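Local coordinates for SusD superfamily protein (Bacteroides vulgatus ATCC 8482, PDB 3JQ0) that probably binds glycans or related nutrients at the bacterial outer membrane, at residues 292-306 with 331-343. Numbering follows the deposited sequence.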
loop_
_atom_site.group_PDB
_atom_site.type_symbol
_atom_site.label_atom_id
_atom_site.label_comp_id
_atom_site.label_asym_id
_atom_site.label_seq_id
_atom_site.Cartn_x
_atom_site.Cartn_y
_atom_site.Cartn_z
ATOM N N LEU A 292 -1.427 -23.374 5.147
ATOM C CA LEU A 292 -0.681 -22.348 4.394
ATOM C C LEU A 292 0.286 -23.021 3.441
ATOM O O LEU A 292 1.022 -23.889 3.857
ATOM C CB LEU A 292 0.079 -21.425 5.348
ATOM C CG LEU A 292 -0.756 -20.660 6.356
ATOM C CD1 LEU A 292 0.194 -19.879 7.330
ATOM C CD2 LEU A 292 -1.797 -19.715 5.733
ATOM N N ASN A 293 0.361 -22.542 2.200
ATOM C CA ASN A 293 1.327 -23.060 1.243
ATOM C C ASN A 293 1.677 -22.043 0.205
ATOM O O ASN A 293 0.844 -21.627 -0.565
ATOM C CB ASN A 293 0.811 -24.289 0.518
ATOM C CG ASN A 293 1.893 -24.989 -0.261
ATOM O OD1 ASN A 293 3.030 -25.146 0.242
ATOM N ND2 ASN A 293 1.563 -25.416 -1.465
ATOM N N GLY A 294 2.897 -21.625 0.169
ATOM C CA GLY A 294 3.386 -20.655 -0.761
ATOM C C GLY A 294 4.883 -20.719 -0.843
ATOM O O GLY A 294 5.517 -21.708 -0.469
ATOM N N LEU A 295 5.473 -19.650 -1.341
ATOM C CA LEU A 295 6.905 -19.483 -1.436
ATOM C C LEU A 295 7.268 -18.110 -0.876
ATOM O O LEU A 295 6.583 -17.134 -1.175
ATOM C CB LEU A 295 7.309 -19.607 -2.897
ATOM C CG LEU A 295 8.751 -19.736 -3.303
ATOM C CD1 LEU A 295 9.222 -21.137 -3.042
ATOM C CD2 LEU A 295 8.905 -19.461 -4.847
ATOM N N THR A 296 8.315 -18.037 -0.050
ATOM C CA THR A 296 8.762 -16.785 0.521
ATOM C C THR A 296 10.069 -16.354 -0.113
ATOM O O THR A 296 11.100 -17.048 0.026
ATOM C CB THR A 296 8.943 -16.908 2.048
ATOM O OG1 THR A 296 7.704 -17.324 2.605
ATOM C CG2 THR A 296 9.394 -15.632 2.698
ATOM N N GLN A 297 10.031 -15.214 -0.816
ATOM C CA GLN A 297 11.258 -14.576 -1.324
ATOM C C GLN A 297 11.584 -13.212 -0.713
ATOM O O GLN A 297 12.689 -12.735 -0.871
ATOM C CB GLN A 297 11.187 -14.449 -2.869
ATOM C CG GLN A 297 11.185 -15.775 -3.576
ATOM C CD GLN A 297 11.207 -15.676 -5.056
ATOM O OE1 GLN A 297 10.969 -14.599 -5.619
ATOM N NE2 GLN A 297 11.452 -16.812 -5.722
ATOM N N LEU A 298 10.621 -12.631 0.031
ATOM C CA LEU A 298 10.797 -11.422 0.808
ATOM C C LEU A 298 10.481 -11.796 2.249
ATOM O O LEU A 298 9.369 -12.271 2.516
ATOM C CB LEU A 298 9.854 -10.303 0.339
ATOM C CG LEU A 298 10.266 -9.498 -0.900
ATOM C CD1 LEU A 298 9.108 -8.609 -1.352
ATOM C CD2 LEU A 298 11.574 -8.690 -0.628
ATOM N N GLN A 299 11.462 -11.660 3.143
ATOM C CA GLN A 299 11.367 -12.125 4.529
ATOM C C GLN A 299 11.418 -10.945 5.475
ATOM O O GLN A 299 12.442 -10.249 5.576
ATOM C CB GLN A 299 12.540 -13.080 4.777
ATOM C CG GLN A 299 12.679 -13.518 6.223
ATOM C CD GLN A 299 11.516 -14.310 6.736
ATOM O OE1 GLN A 299 11.241 -15.409 6.211
ATOM N NE2 GLN A 299 10.848 -13.816 7.777
ATOM N N VAL A 300 10.346 -10.766 6.248
ATOM C CA VAL A 300 10.327 -9.803 7.324
ATOM C C VAL A 300 11.527 -10.091 8.233
ATOM O O VAL A 300 11.760 -11.242 8.625
ATOM C CB VAL A 300 9.005 -9.861 8.101
ATOM C CG1 VAL A 300 9.041 -9.009 9.396
ATOM C CG2 VAL A 300 7.805 -9.490 7.197
ATOM N N ARG A 301 12.251 -9.047 8.626
ATOM C CA ARG A 301 13.422 -9.199 9.491
ATOM C C ARG A 301 12.989 -9.946 10.756
ATOM O O ARG A 301 12.014 -9.568 11.420
ATOM C CB ARG A 301 13.954 -7.822 9.886
ATOM C CG ARG A 301 14.602 -7.061 8.756
ATOM C CD ARG A 301 15.986 -7.616 8.381
ATOM N NE ARG A 301 16.719 -6.744 7.477
ATOM C CZ ARG A 301 17.977 -6.960 7.091
ATOM N NH1 ARG A 301 18.605 -8.045 7.461
ATOM N NH2 ARG A 301 18.593 -6.091 6.293
ATOM N N ARG A 302 13.751 -10.961 11.124
ATOM C CA ARG A 302 13.398 -11.787 12.288
ATOM C C ARG A 302 13.303 -10.941 13.564
ATOM O O ARG A 302 12.410 -11.117 14.391
ATOM C CB ARG A 302 14.402 -12.913 12.437
ATOM C CG ARG A 302 14.363 -13.921 11.315
ATOM C CD ARG A 302 15.545 -14.833 11.330
ATOM N NE ARG A 302 16.752 -14.086 11.090
ATOM C CZ ARG A 302 17.963 -14.537 11.316
ATOM N NH1 ARG A 302 18.132 -15.784 11.763
ATOM N NH2 ARG A 302 19.017 -13.775 11.085
ATOM N N GLU A 303 14.215 -9.991 13.722
ATOM C CA GLU A 303 14.287 -9.119 14.875
ATOM C C GLU A 303 13.043 -8.217 14.988
ATOM O O GLU A 303 12.651 -7.786 16.071
ATOM C CB GLU A 303 15.591 -8.293 14.714
ATOM C CG GLU A 303 15.917 -7.328 15.845
ATOM C CD GLU A 303 17.097 -6.372 15.567
ATOM O OE1 GLU A 303 17.756 -6.430 14.494
ATOM O OE2 GLU A 303 17.328 -5.502 16.426
ATOM N N PHE A 304 12.435 -7.903 13.854
ATOM C CA PHE A 304 11.313 -6.981 13.843
ATOM C C PHE A 304 10.127 -7.502 14.625
ATOM O O PHE A 304 9.383 -6.706 15.201
ATOM C CB PHE A 304 10.911 -6.655 12.410
ATOM C CG PHE A 304 9.792 -5.666 12.310
ATOM C CD1 PHE A 304 10.008 -4.321 12.493
ATOM C CD2 PHE A 304 8.484 -6.105 12.091
ATOM C CE1 PHE A 304 8.941 -3.413 12.450
ATOM C CE2 PHE A 304 7.422 -5.180 12.045
ATOM C CZ PHE A 304 7.692 -3.847 12.188
ATOM N N TYR A 305 9.951 -8.826 14.679
ATOM C CA TYR A 305 8.796 -9.376 15.353
ATOM C C TYR A 305 8.697 -8.893 16.788
ATOM O O TYR A 305 7.594 -8.666 17.261
ATOM C CB TYR A 305 8.783 -10.921 15.302
ATOM C CG TYR A 305 7.560 -11.531 15.936
ATOM C CD1 TYR A 305 6.392 -11.671 15.218
ATOM C CD2 TYR A 305 7.552 -11.884 17.279
ATOM C CE1 TYR A 305 5.247 -12.184 15.789
ATOM C CE2 TYR A 305 6.396 -12.386 17.863
ATOM C CZ TYR A 305 5.244 -12.509 17.130
ATOM O OH TYR A 305 4.111 -12.971 17.699
ATOM N N PHE A 306 9.835 -8.733 17.475
ATOM C CA PHE A 306 9.844 -8.293 18.864
ATOM C C PHE A 306 10.100 -6.809 19.062
ATOM O O PHE A 306 10.126 -6.364 20.206
ATOM C CB PHE A 306 10.800 -9.178 19.694
ATOM C CG PHE A 306 10.403 -10.625 19.746
ATOM C CD1 PHE A 306 9.371 -11.015 20.564
ATOM C CD2 PHE A 306 11.033 -11.570 18.941
ATOM C CE1 PHE A 306 8.960 -12.341 20.617
ATOM C CE2 PHE A 306 10.628 -12.904 18.993
ATOM C CZ PHE A 306 9.622 -13.284 19.833
ATOM N N VAL A 331 14.436 -28.148 23.404
ATOM C CA VAL A 331 14.516 -26.716 23.568
ATOM C C VAL A 331 13.768 -26.043 22.433
ATOM O O VAL A 331 14.010 -26.313 21.276
ATOM C CB VAL A 331 15.957 -26.211 23.640
ATOM C CG1 VAL A 331 16.007 -24.678 23.737
ATOM C CG2 VAL A 331 16.726 -26.883 24.799
ATOM N N VAL A 332 12.834 -25.170 22.778
ATOM C CA VAL A 332 12.028 -24.419 21.823
ATOM C C VAL A 332 12.657 -23.058 21.625
ATOM O O VAL A 332 12.851 -22.325 22.599
ATOM C CB VAL A 332 10.593 -24.294 22.314
ATOM C CG1 VAL A 332 9.715 -23.452 21.346
ATOM C CG2 VAL A 332 9.944 -25.660 22.585
ATOM N N SER A 333 12.998 -22.702 20.390
ATOM C CA SER A 333 13.685 -21.451 20.057
ATOM C C SER A 333 12.902 -20.715 18.957
ATOM O O SER A 333 12.470 -21.346 17.985
ATOM C CB SER A 333 15.088 -21.796 19.558
ATOM O OG SER A 333 15.844 -22.353 20.632
ATOM N N TYR A 334 12.806 -19.403 19.071
ATOM C CA TYR A 334 12.230 -18.570 18.048
ATOM C C TYR A 334 13.028 -18.709 16.762
ATOM O O TYR A 334 14.260 -18.651 16.791
ATOM C CB TYR A 334 12.252 -17.122 18.510
ATOM C CG TYR A 334 11.873 -16.106 17.454
ATOM C CD1 TYR A 334 10.589 -16.073 16.907
ATOM C CD2 TYR A 334 12.775 -15.187 16.984
ATOM C CE1 TYR A 334 10.252 -15.141 15.916
ATOM C CE2 TYR A 334 12.463 -14.284 16.011
ATOM C CZ TYR A 334 11.178 -14.242 15.492
ATOM O OH TYR A 334 10.823 -13.337 14.518
ATOM N N PHE A 335 12.331 -18.899 15.654
ATOM C CA PHE A 335 12.971 -19.119 14.365
ATOM C C PHE A 335 12.757 -17.912 13.442
ATOM O O PHE A 335 13.706 -17.406 12.842
ATOM C CB PHE A 335 12.528 -20.442 13.778
ATOM C CG PHE A 335 13.322 -20.853 12.540
ATOM C CD1 PHE A 335 14.690 -21.086 12.614
ATOM C CD2 PHE A 335 12.699 -21.009 11.313
ATOM C CE1 PHE A 335 15.391 -21.439 11.443
ATOM C CE2 PHE A 335 13.387 -21.400 10.192
ATOM C CZ PHE A 335 14.726 -21.598 10.256
ATOM N N GLY A 336 11.528 -17.440 13.314
ATOM C CA GLY A 336 11.284 -16.242 12.555
ATOM C C GLY A 336 9.809 -15.992 12.392
ATOM O O GLY A 336 8.967 -16.794 12.808
ATOM N N PRO A 337 9.483 -14.900 11.686
ATOM C CA PRO A 337 8.075 -14.529 11.460
ATOM C C PRO A 337 7.601 -14.976 10.094
ATOM O O PRO A 337 8.400 -15.049 9.128
ATOM C CB PRO A 337 8.128 -12.998 11.556
ATOM C CG PRO A 337 9.441 -12.677 10.931
ATOM C CD PRO A 337 10.387 -13.789 11.290
ATOM N N ILE A 338 6.298 -15.224 9.991
ATOM C CA ILE A 338 5.615 -15.435 8.718
ATOM C C ILE A 338 4.573 -14.327 8.527
ATOM O O ILE A 338 3.974 -13.801 9.471
ATOM C CB ILE A 338 4.981 -16.837 8.562
ATOM C CG1 ILE A 338 3.906 -17.066 9.614
ATOM C CG2 ILE A 338 6.044 -17.913 8.612
ATOM C CD1 ILE A 338 3.005 -18.309 9.356
ATOM N N THR A 339 4.420 -13.961 7.260
ATOM C CA THR A 339 3.413 -12.994 6.821
ATOM C C THR A 339 2.023 -13.499 7.147
ATOM O O THR A 339 1.662 -14.602 6.763
ATOM C CB THR A 339 3.534 -12.817 5.309
ATOM O OG1 THR A 339 4.874 -12.528 4.958
ATOM C CG2 THR A 339 2.575 -11.758 4.796
ATOM N N TYR A 340 1.211 -12.686 7.836
ATOM C CA TYR A 340 -0.027 -13.234 8.418
ATOM C C TYR A 340 -1.263 -12.355 8.194
ATOM O O TYR A 340 -2.344 -12.814 8.484
ATOM C CB TYR A 340 0.188 -13.493 9.926
ATOM C CG TYR A 340 -0.519 -14.714 10.482
ATOM C CD1 TYR A 340 -0.246 -15.982 10.003
ATOM C CD2 TYR A 340 -1.368 -14.578 11.569
ATOM C CE1 TYR A 340 -0.862 -17.086 10.569
ATOM C CE2 TYR A 340 -1.957 -15.686 12.144
ATOM C CZ TYR A 340 -1.690 -16.920 11.643
ATOM O OH TYR A 340 -2.281 -18.044 12.239
ATOM N N LYS A 341 -1.125 -11.155 7.632
ATOM C CA LYS A 341 -2.273 -10.251 7.577
ATOM C C LYS A 341 -3.426 -10.755 6.732
ATOM O O LYS A 341 -4.571 -10.571 7.058
ATOM C CB LYS A 341 -1.817 -8.888 7.046
ATOM C CG LYS A 341 -2.968 -7.894 6.835
ATOM C CD LYS A 341 -2.451 -6.487 6.501
ATOM C CE LYS A 341 -2.063 -5.701 7.756
ATOM N NZ LYS A 341 -1.465 -4.369 7.413
ATOM N N PHE A 342 -3.097 -11.293 5.548
ATOM C CA PHE A 342 -4.096 -11.767 4.594
ATOM C C PHE A 342 -4.226 -13.278 4.741
ATOM O O PHE A 342 -3.314 -14.045 4.427
ATOM C CB PHE A 342 -3.768 -11.301 3.182
ATOM C CG PHE A 342 -3.750 -9.786 3.062
ATOM C CD1 PHE A 342 -4.918 -9.073 2.974
ATOM C CD2 PHE A 342 -2.560 -9.069 3.073
ATOM C CE1 PHE A 342 -4.929 -7.706 2.863
ATOM C CE2 PHE A 342 -2.575 -7.690 2.970
ATOM C CZ PHE A 342 -3.760 -7.017 2.864
ATOM N N GLN A 343 -5.362 -13.705 5.267
ATOM C CA GLN A 343 -5.616 -15.086 5.595
ATOM C C GLN A 343 -6.386 -15.853 4.553
ATOM O O GLN A 343 -6.485 -17.094 4.617
ATOM C CB GLN A 343 -6.326 -15.181 6.942
ATOM C CG GLN A 343 -5.482 -14.776 8.131
ATOM C CD GLN A 343 -4.488 -15.858 8.516
ATOM O OE1 GLN A 343 -4.820 -17.054 8.608
ATOM N NE2 GLN A 343 -3.267 -15.439 8.781
HETATM O O HOH W 1 8.005 -12.193 5.058
HETATM O O HOH W 2 8.667 -16.171 6.601
HETATM O O HOH W 3 16.246 -18.017 11.942
#
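Leu292 meets Ile338 methyl to methyl, CD1 lying 3.8 Å from CD1, at the end of the contact where the two segments otherwise stand well apart. They come together again at Gln299, whose side chain bends at chi2 (63°) and so turns its amide toward Pro337. NE2 is used twice: it donates to Pro337 O at 3.1 Å, nearly straight at 169°, and to the neighbouring Val300 O. Both acceptors lie in the amide plane, which fixes the rotation of the group; OE1 accepts hydrogen bonds from Ile46 N and from a water that also donates to Pro337 O. Val300 then sets CG1 4.0 Å from Pro337 CG. Arg302 runs its aliphatic chain across the same proline ring, CG 4.0 Å from CD, while its guanidinium pairs with Asp43 and reaches Phe335 O through a water. Arg302 O receives the hydroxyl of Tyr334, OH to O 2.7 Å, on a lone pair in the carbonyl plane. Tyr305 lays CB against that hydroxyl, and Phe306 turns its edge to the Tyr334 face in a T-shaped pair, planes at 77°, with CE2 over the ring centre. With an alanine in place of Tyr334, Arg302 O would probably lose this donor and the Phe306 edge its aromatic face. Directional bonds to backbone carbonyls, interspersed with proline and aromatic contacts, thus fasten the 299-306 segment to hairpin strand 332-339 without regular strand pairing.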